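Uncharacterized protein (Nostoc punctiforme, PDB 2QDR) is of unknown function but adopts a cupin-type double-stranded beta-helix fold and may be a dioxygenase. Local coordinates at residues G33-A45 with R82-S94. Residues are numbered along the deposited sequence; the frame is centred on the assembly and turned at random.
Sequences GRMNLSGRRTAIA and RLLTWHDSGASTS
R41 and W86 face each other as an antiparallel hydrogen-bonded pair, R41 N reaching W86 O at 2.9 Å and W86 N returning to R41 O at 3.1 Å; the two-residue strand 41-42 has few backbone bonds, and the side chains of R40 and R41 extend the contact. The tightly packed part surrounds R40. Its chain runs extended from CG to NE, across T85 and T93 at about a right angle, and its guanidinium lies between L37 CD2 on one face and the A91–S92 backbone on the other. R40 NE donates to N36 O (3.0 Å), while R40 NH1 makes weak bonds to T93 OG1 (3.0 Å) and T85 OG1 (3.4 Å); T93 OG1 is also bonded to E241 and T85 OG1 to Y261. With an alanine here N36 O loses its guanidinium donors, and a gap would probably open between L37 and the A91–S92 backbone. The looser side is the partly exposed one, where R41, with CG anti to N (chi1 -173°), runs alongside the indole, its guanidinium tilted 31° from the ring and R41 NH1 3.3 Å from W86 CH2. Strand 41-42 flanks strand 79-86, which pairs in turn with 92-98, while Y261 and Y263 of strand 260-264, in the other large sheet, touch T85 and its neighbours.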
loop_
_atom_site.group_PDB
_atom_site.type_symbol
_atom_site.label_atom_id
_atom_site.label_comp_id
_atom_site.label_asym_id
_atom_site.label_seq_id
_atom_site.Cartn_x
_atom_site.Cartn_y
_atom_site.Cartn_z
ATOM N N GLY A 33 23.881 -11.697 21.600
ATOM C CA GLY A 33 23.543 -10.294 21.813
ATOM C C GLY A 33 24.615 -9.551 22.593
ATOM O O GLY A 33 24.763 -8.349 22.396
ATOM N N ARG A 34 25.323 -10.253 23.496
ATOM C CA ARG A 34 26.438 -9.698 24.282
ATOM C C ARG A 34 26.065 -8.478 25.147
ATOM O O ARG A 34 26.916 -7.650 25.456
ATOM C CB ARG A 34 27.572 -9.334 23.287
ATOM C CG ARG A 34 28.168 -10.484 22.401
ATOM C CD ARG A 34 29.416 -11.108 22.999
ATOM N NE ARG A 34 30.471 -10.089 23.106
ATOM C CZ ARG A 34 31.676 -10.250 23.662
ATOM N NH1 ARG A 34 32.065 -11.419 24.184
ATOM N NH2 ARG A 34 32.518 -9.209 23.690
HETATM N N MSE A 35 24.804 -8.399 25.561
HETATM C CA MSE A 35 24.280 -7.271 26.333
HETATM C C MSE A 35 24.412 -7.549 27.834
HETATM O O MSE A 35 24.727 -6.647 28.612
HETATM C CB MSE A 35 22.812 -7.060 25.939
HETATM C CG MSE A 35 22.448 -5.637 25.728
HETATM SE SE MSE A 35 20.597 -5.399 25.175
HETATM C CE MSE A 35 20.862 -4.183 23.873
ATOM N N ASN A 36 24.153 -8.795 28.225
ATOM C CA ASN A 36 24.224 -9.243 29.617
ATOM C C ASN A 36 23.249 -8.527 30.576
ATOM O O ASN A 36 23.580 -8.253 31.715
ATOM C CB ASN A 36 25.698 -9.229 30.131
ATOM C CG ASN A 36 26.559 -10.330 29.507
ATOM O OD1 ASN A 36 26.229 -11.521 29.594
ATOM N ND2 ASN A 36 27.701 -9.946 28.957
ATOM N N LEU A 37 22.029 -8.256 30.101
ATOM C CA LEU A 37 20.967 -7.628 30.929
ATOM C C LEU A 37 20.332 -8.581 31.946
ATOM O O LEU A 37 19.571 -8.142 32.812
ATOM C CB LEU A 37 19.833 -7.054 30.071
ATOM C CG LEU A 37 20.089 -5.810 29.239
ATOM C CD1 LEU A 37 18.859 -5.509 28.395
ATOM C CD2 LEU A 37 20.441 -4.608 30.123
ATOM N N SER A 38 20.607 -9.876 31.814
ATOM C CA SER A 38 20.082 -10.902 32.695
ATOM C C SER A 38 20.643 -10.839 34.099
ATOM O O SER A 38 21.778 -10.418 34.288
ATOM C CB SER A 38 20.468 -12.260 32.118
ATOM O OG SER A 38 20.075 -12.358 30.762
ATOM N N GLY A 39 19.826 -11.260 35.068
ATOM C CA GLY A 39 20.196 -11.344 36.482
ATOM C C GLY A 39 20.874 -10.194 37.195
ATOM O O GLY A 39 21.736 -10.438 38.033
ATOM N N ARG A 40 20.476 -8.955 36.908
ATOM C CA ARG A 40 21.122 -7.790 37.538
ATOM C C ARG A 40 20.483 -7.289 38.842
ATOM O O ARG A 40 19.284 -7.405 39.058
ATOM C CB ARG A 40 21.206 -6.607 36.565
ATOM C CG ARG A 40 22.043 -6.861 35.326
ATOM C CD ARG A 40 22.268 -5.553 34.572
ATOM N NE ARG A 40 23.032 -5.730 33.335
ATOM C CZ ARG A 40 23.466 -4.738 32.552
ATOM N NH1 ARG A 40 23.302 -3.457 32.881
ATOM N NH2 ARG A 40 24.139 -5.033 31.439
ATOM N N ARG A 41 21.342 -6.701 39.674
ATOM C CA ARG A 41 21.001 -6.127 40.955
ATOM C C ARG A 41 20.749 -4.643 40.692
ATOM O O ARG A 41 21.537 -4.036 39.978
ATOM C CB ARG A 41 22.179 -6.293 41.904
ATOM C CG ARG A 41 21.967 -5.910 43.368
ATOM C CD ARG A 41 23.327 -6.000 44.075
ATOM N NE ARG A 41 23.351 -5.802 45.536
ATOM C CZ ARG A 41 23.231 -4.627 46.180
ATOM N NH1 ARG A 41 22.988 -3.482 45.531
ATOM N NH2 ARG A 41 23.302 -4.602 47.509
ATOM N N THR A 42 19.690 -4.060 41.240
ATOM C CA THR A 42 19.443 -2.633 41.038
ATOM C C THR A 42 20.101 -1.828 42.160
ATOM O O THR A 42 20.630 -2.391 43.126
ATOM C CB THR A 42 17.956 -2.323 41.012
ATOM O OG1 THR A 42 17.396 -2.611 42.300
ATOM C CG2 THR A 42 17.267 -3.159 39.936
ATOM N N ALA A 43 20.080 -0.506 42.006
ATOM C CA ALA A 43 20.628 0.417 42.994
ATOM C C ALA A 43 19.784 0.419 44.260
ATOM O O ALA A 43 20.302 0.670 45.330
ATOM C CB ALA A 43 20.702 1.826 42.433
ATOM N N ILE A 44 18.493 0.135 44.130
ATOM C CA ILE A 44 17.562 0.104 45.264
ATOM C C ILE A 44 17.310 -1.287 45.890
ATOM O O ILE A 44 16.538 -1.376 46.844
ATOM C CB ILE A 44 16.172 0.718 44.852
ATOM C CG1 ILE A 44 15.357 -0.212 43.920
ATOM C CG2 ILE A 44 16.374 2.098 44.225
ATOM C CD1 ILE A 44 14.011 0.358 43.514
ATOM N N ALA A 45 17.923 -2.356 45.369
ATOM C CA ALA A 45 17.698 -3.711 45.896
ATOM C C ALA A 45 18.998 -4.406 46.282
ATOM O O ALA A 45 19.989 -4.298 45.568
ATOM C CB ALA A 45 16.955 -4.538 44.881
ATOM N N ARG A 82 26.726 7.094 39.143
ATOM C CA ARG A 82 25.501 6.642 39.784
ATOM C C ARG A 82 25.283 5.294 39.143
ATOM O O ARG A 82 24.930 5.231 37.975
ATOM C CB ARG A 82 24.342 7.628 39.581
ATOM C CG ARG A 82 24.409 8.721 40.626
ATOM C CD ARG A 82 23.530 9.923 40.440
ATOM N NE ARG A 82 24.063 10.816 39.412
ATOM C CZ ARG A 82 23.699 12.088 39.218
ATOM N NH1 ARG A 82 22.798 12.689 40.006
ATOM N NH2 ARG A 82 24.277 12.789 38.235
ATOM N N LEU A 83 25.563 4.230 39.893
ATOM C CA LEU A 83 25.444 2.867 39.407
ATOM C C LEU A 83 23.976 2.408 39.479
ATOM O O LEU A 83 23.458 2.147 40.560
ATOM C CB LEU A 83 26.369 1.972 40.232
ATOM C CG LEU A 83 26.661 0.568 39.710
ATOM C CD1 LEU A 83 27.511 0.604 38.442
ATOM C CD2 LEU A 83 27.370 -0.248 40.781
ATOM N N LEU A 84 23.315 2.328 38.323
ATOM C CA LEU A 84 21.890 1.937 38.223
ATOM C C LEU A 84 21.623 0.438 38.387
ATOM O O LEU A 84 20.825 0.037 39.244
ATOM C CB LEU A 84 21.311 2.427 36.892
ATOM C CG LEU A 84 20.964 3.925 36.716
ATOM C CD1 LEU A 84 21.877 4.906 37.420
ATOM C CD2 LEU A 84 20.879 4.279 35.209
ATOM N N THR A 85 22.235 -0.372 37.526
ATOM C CA THR A 85 22.111 -1.835 37.578
ATOM C C THR A 85 23.427 -2.463 37.202
ATOM O O THR A 85 24.208 -1.871 36.458
ATOM C CB THR A 85 21.051 -2.439 36.616
ATOM O OG1 THR A 85 21.359 -2.081 35.260
ATOM C CG2 THR A 85 19.668 -1.957 36.960
ATOM N N TRP A 86 23.688 -3.646 37.748
ATOM C CA TRP A 86 24.921 -4.370 37.443
ATOM C C TRP A 86 24.816 -5.847 37.773
ATOM O O TRP A 86 23.919 -6.276 38.496
ATOM C CB TRP A 86 26.123 -3.766 38.178
ATOM C CG TRP A 86 26.124 -3.912 39.674
ATOM C CD1 TRP A 86 26.825 -4.833 40.408
ATOM C CD2 TRP A 86 25.405 -3.116 40.618
ATOM N NE1 TRP A 86 26.588 -4.653 41.746
ATOM C CE2 TRP A 86 25.717 -3.606 41.902
ATOM C CE3 TRP A 86 24.528 -2.034 40.507
ATOM C CZ2 TRP A 86 25.189 -3.040 43.066
ATOM C CZ3 TRP A 86 24.006 -1.478 41.661
ATOM C CH2 TRP A 86 24.335 -1.981 42.920
ATOM N N HIS A 87 25.748 -6.606 37.204
ATOM C CA HIS A 87 25.872 -8.043 37.411
ATOM C C HIS A 87 27.305 -8.228 37.879
ATOM O O HIS A 87 28.167 -7.419 37.526
ATOM C CB HIS A 87 25.529 -8.834 36.141
ATOM C CG HIS A 87 25.582 -10.323 36.319
ATOM N ND1 HIS A 87 26.447 -11.130 35.614
ATOM C CD2 HIS A 87 24.923 -11.139 37.174
ATOM C CE1 HIS A 87 26.287 -12.385 35.996
ATOM N NE2 HIS A 87 25.369 -12.417 36.944
ATOM N N ASP A 88 27.561 -9.256 38.692
ATOM C CA ASP A 88 28.928 -9.511 39.220
ATOM C C ASP A 88 29.977 -9.878 38.154
ATOM O O ASP A 88 31.164 -9.708 38.407
ATOM C CB ASP A 88 28.920 -10.568 40.341
ATOM C CG ASP A 88 28.216 -10.082 41.613
ATOM O OD1 ASP A 88 27.343 -9.187 41.534
ATOM O OD2 ASP A 88 28.539 -10.617 42.695
ATOM N N SER A 89 29.545 -10.376 36.990
ATOM C CA SER A 89 30.449 -10.706 35.879
ATOM C C SER A 89 31.146 -9.441 35.315
ATOM O O SER A 89 32.227 -9.556 34.729
ATOM C CB SER A 89 29.705 -11.458 34.770
ATOM N N GLY A 90 30.540 -8.260 35.499
ATOM C CA GLY A 90 31.112 -6.989 35.042
ATOM C C GLY A 90 30.116 -6.042 34.392
ATOM O O GLY A 90 30.233 -4.821 34.537
ATOM N N ALA A 91 29.151 -6.596 33.665
ATOM C CA ALA A 91 28.142 -5.794 32.978
ATOM C C ALA A 91 27.426 -4.791 33.905
ATOM O O ALA A 91 27.158 -5.103 35.065
ATOM C CB ALA A 91 27.110 -6.701 32.264
ATOM N N SER A 92 27.157 -3.587 33.392
ATOM C CA SER A 92 26.480 -2.543 34.165
ATOM C C SER A 92 25.910 -1.395 33.329
ATOM O O SER A 92 26.208 -1.250 32.146
ATOM C CB SER A 92 27.457 -1.947 35.182
ATOM O OG SER A 92 28.564 -1.392 34.509
ATOM N N THR A 93 25.046 -0.620 33.968
ATOM C CA THR A 93 24.432 0.568 33.382
ATOM C C THR A 93 24.578 1.630 34.451
ATOM O O THR A 93 24.337 1.356 35.632
ATOM C CB THR A 93 22.962 0.388 32.984
ATOM O OG1 THR A 93 22.868 -0.594 31.948
ATOM C CG2 THR A 93 22.373 1.713 32.466
ATOM N N SER A 94 24.985 2.828 34.050
ATOM C CA SER A 94 25.189 3.905 35.014
ATOM C C SER A 94 25.128 5.287 34.385
ATOM O O SER A 94 25.281 5.452 33.177
ATOM C CB SER A 94 26.518 3.681 35.744
ATOM O OG SER A 94 27.562 3.450 34.828
#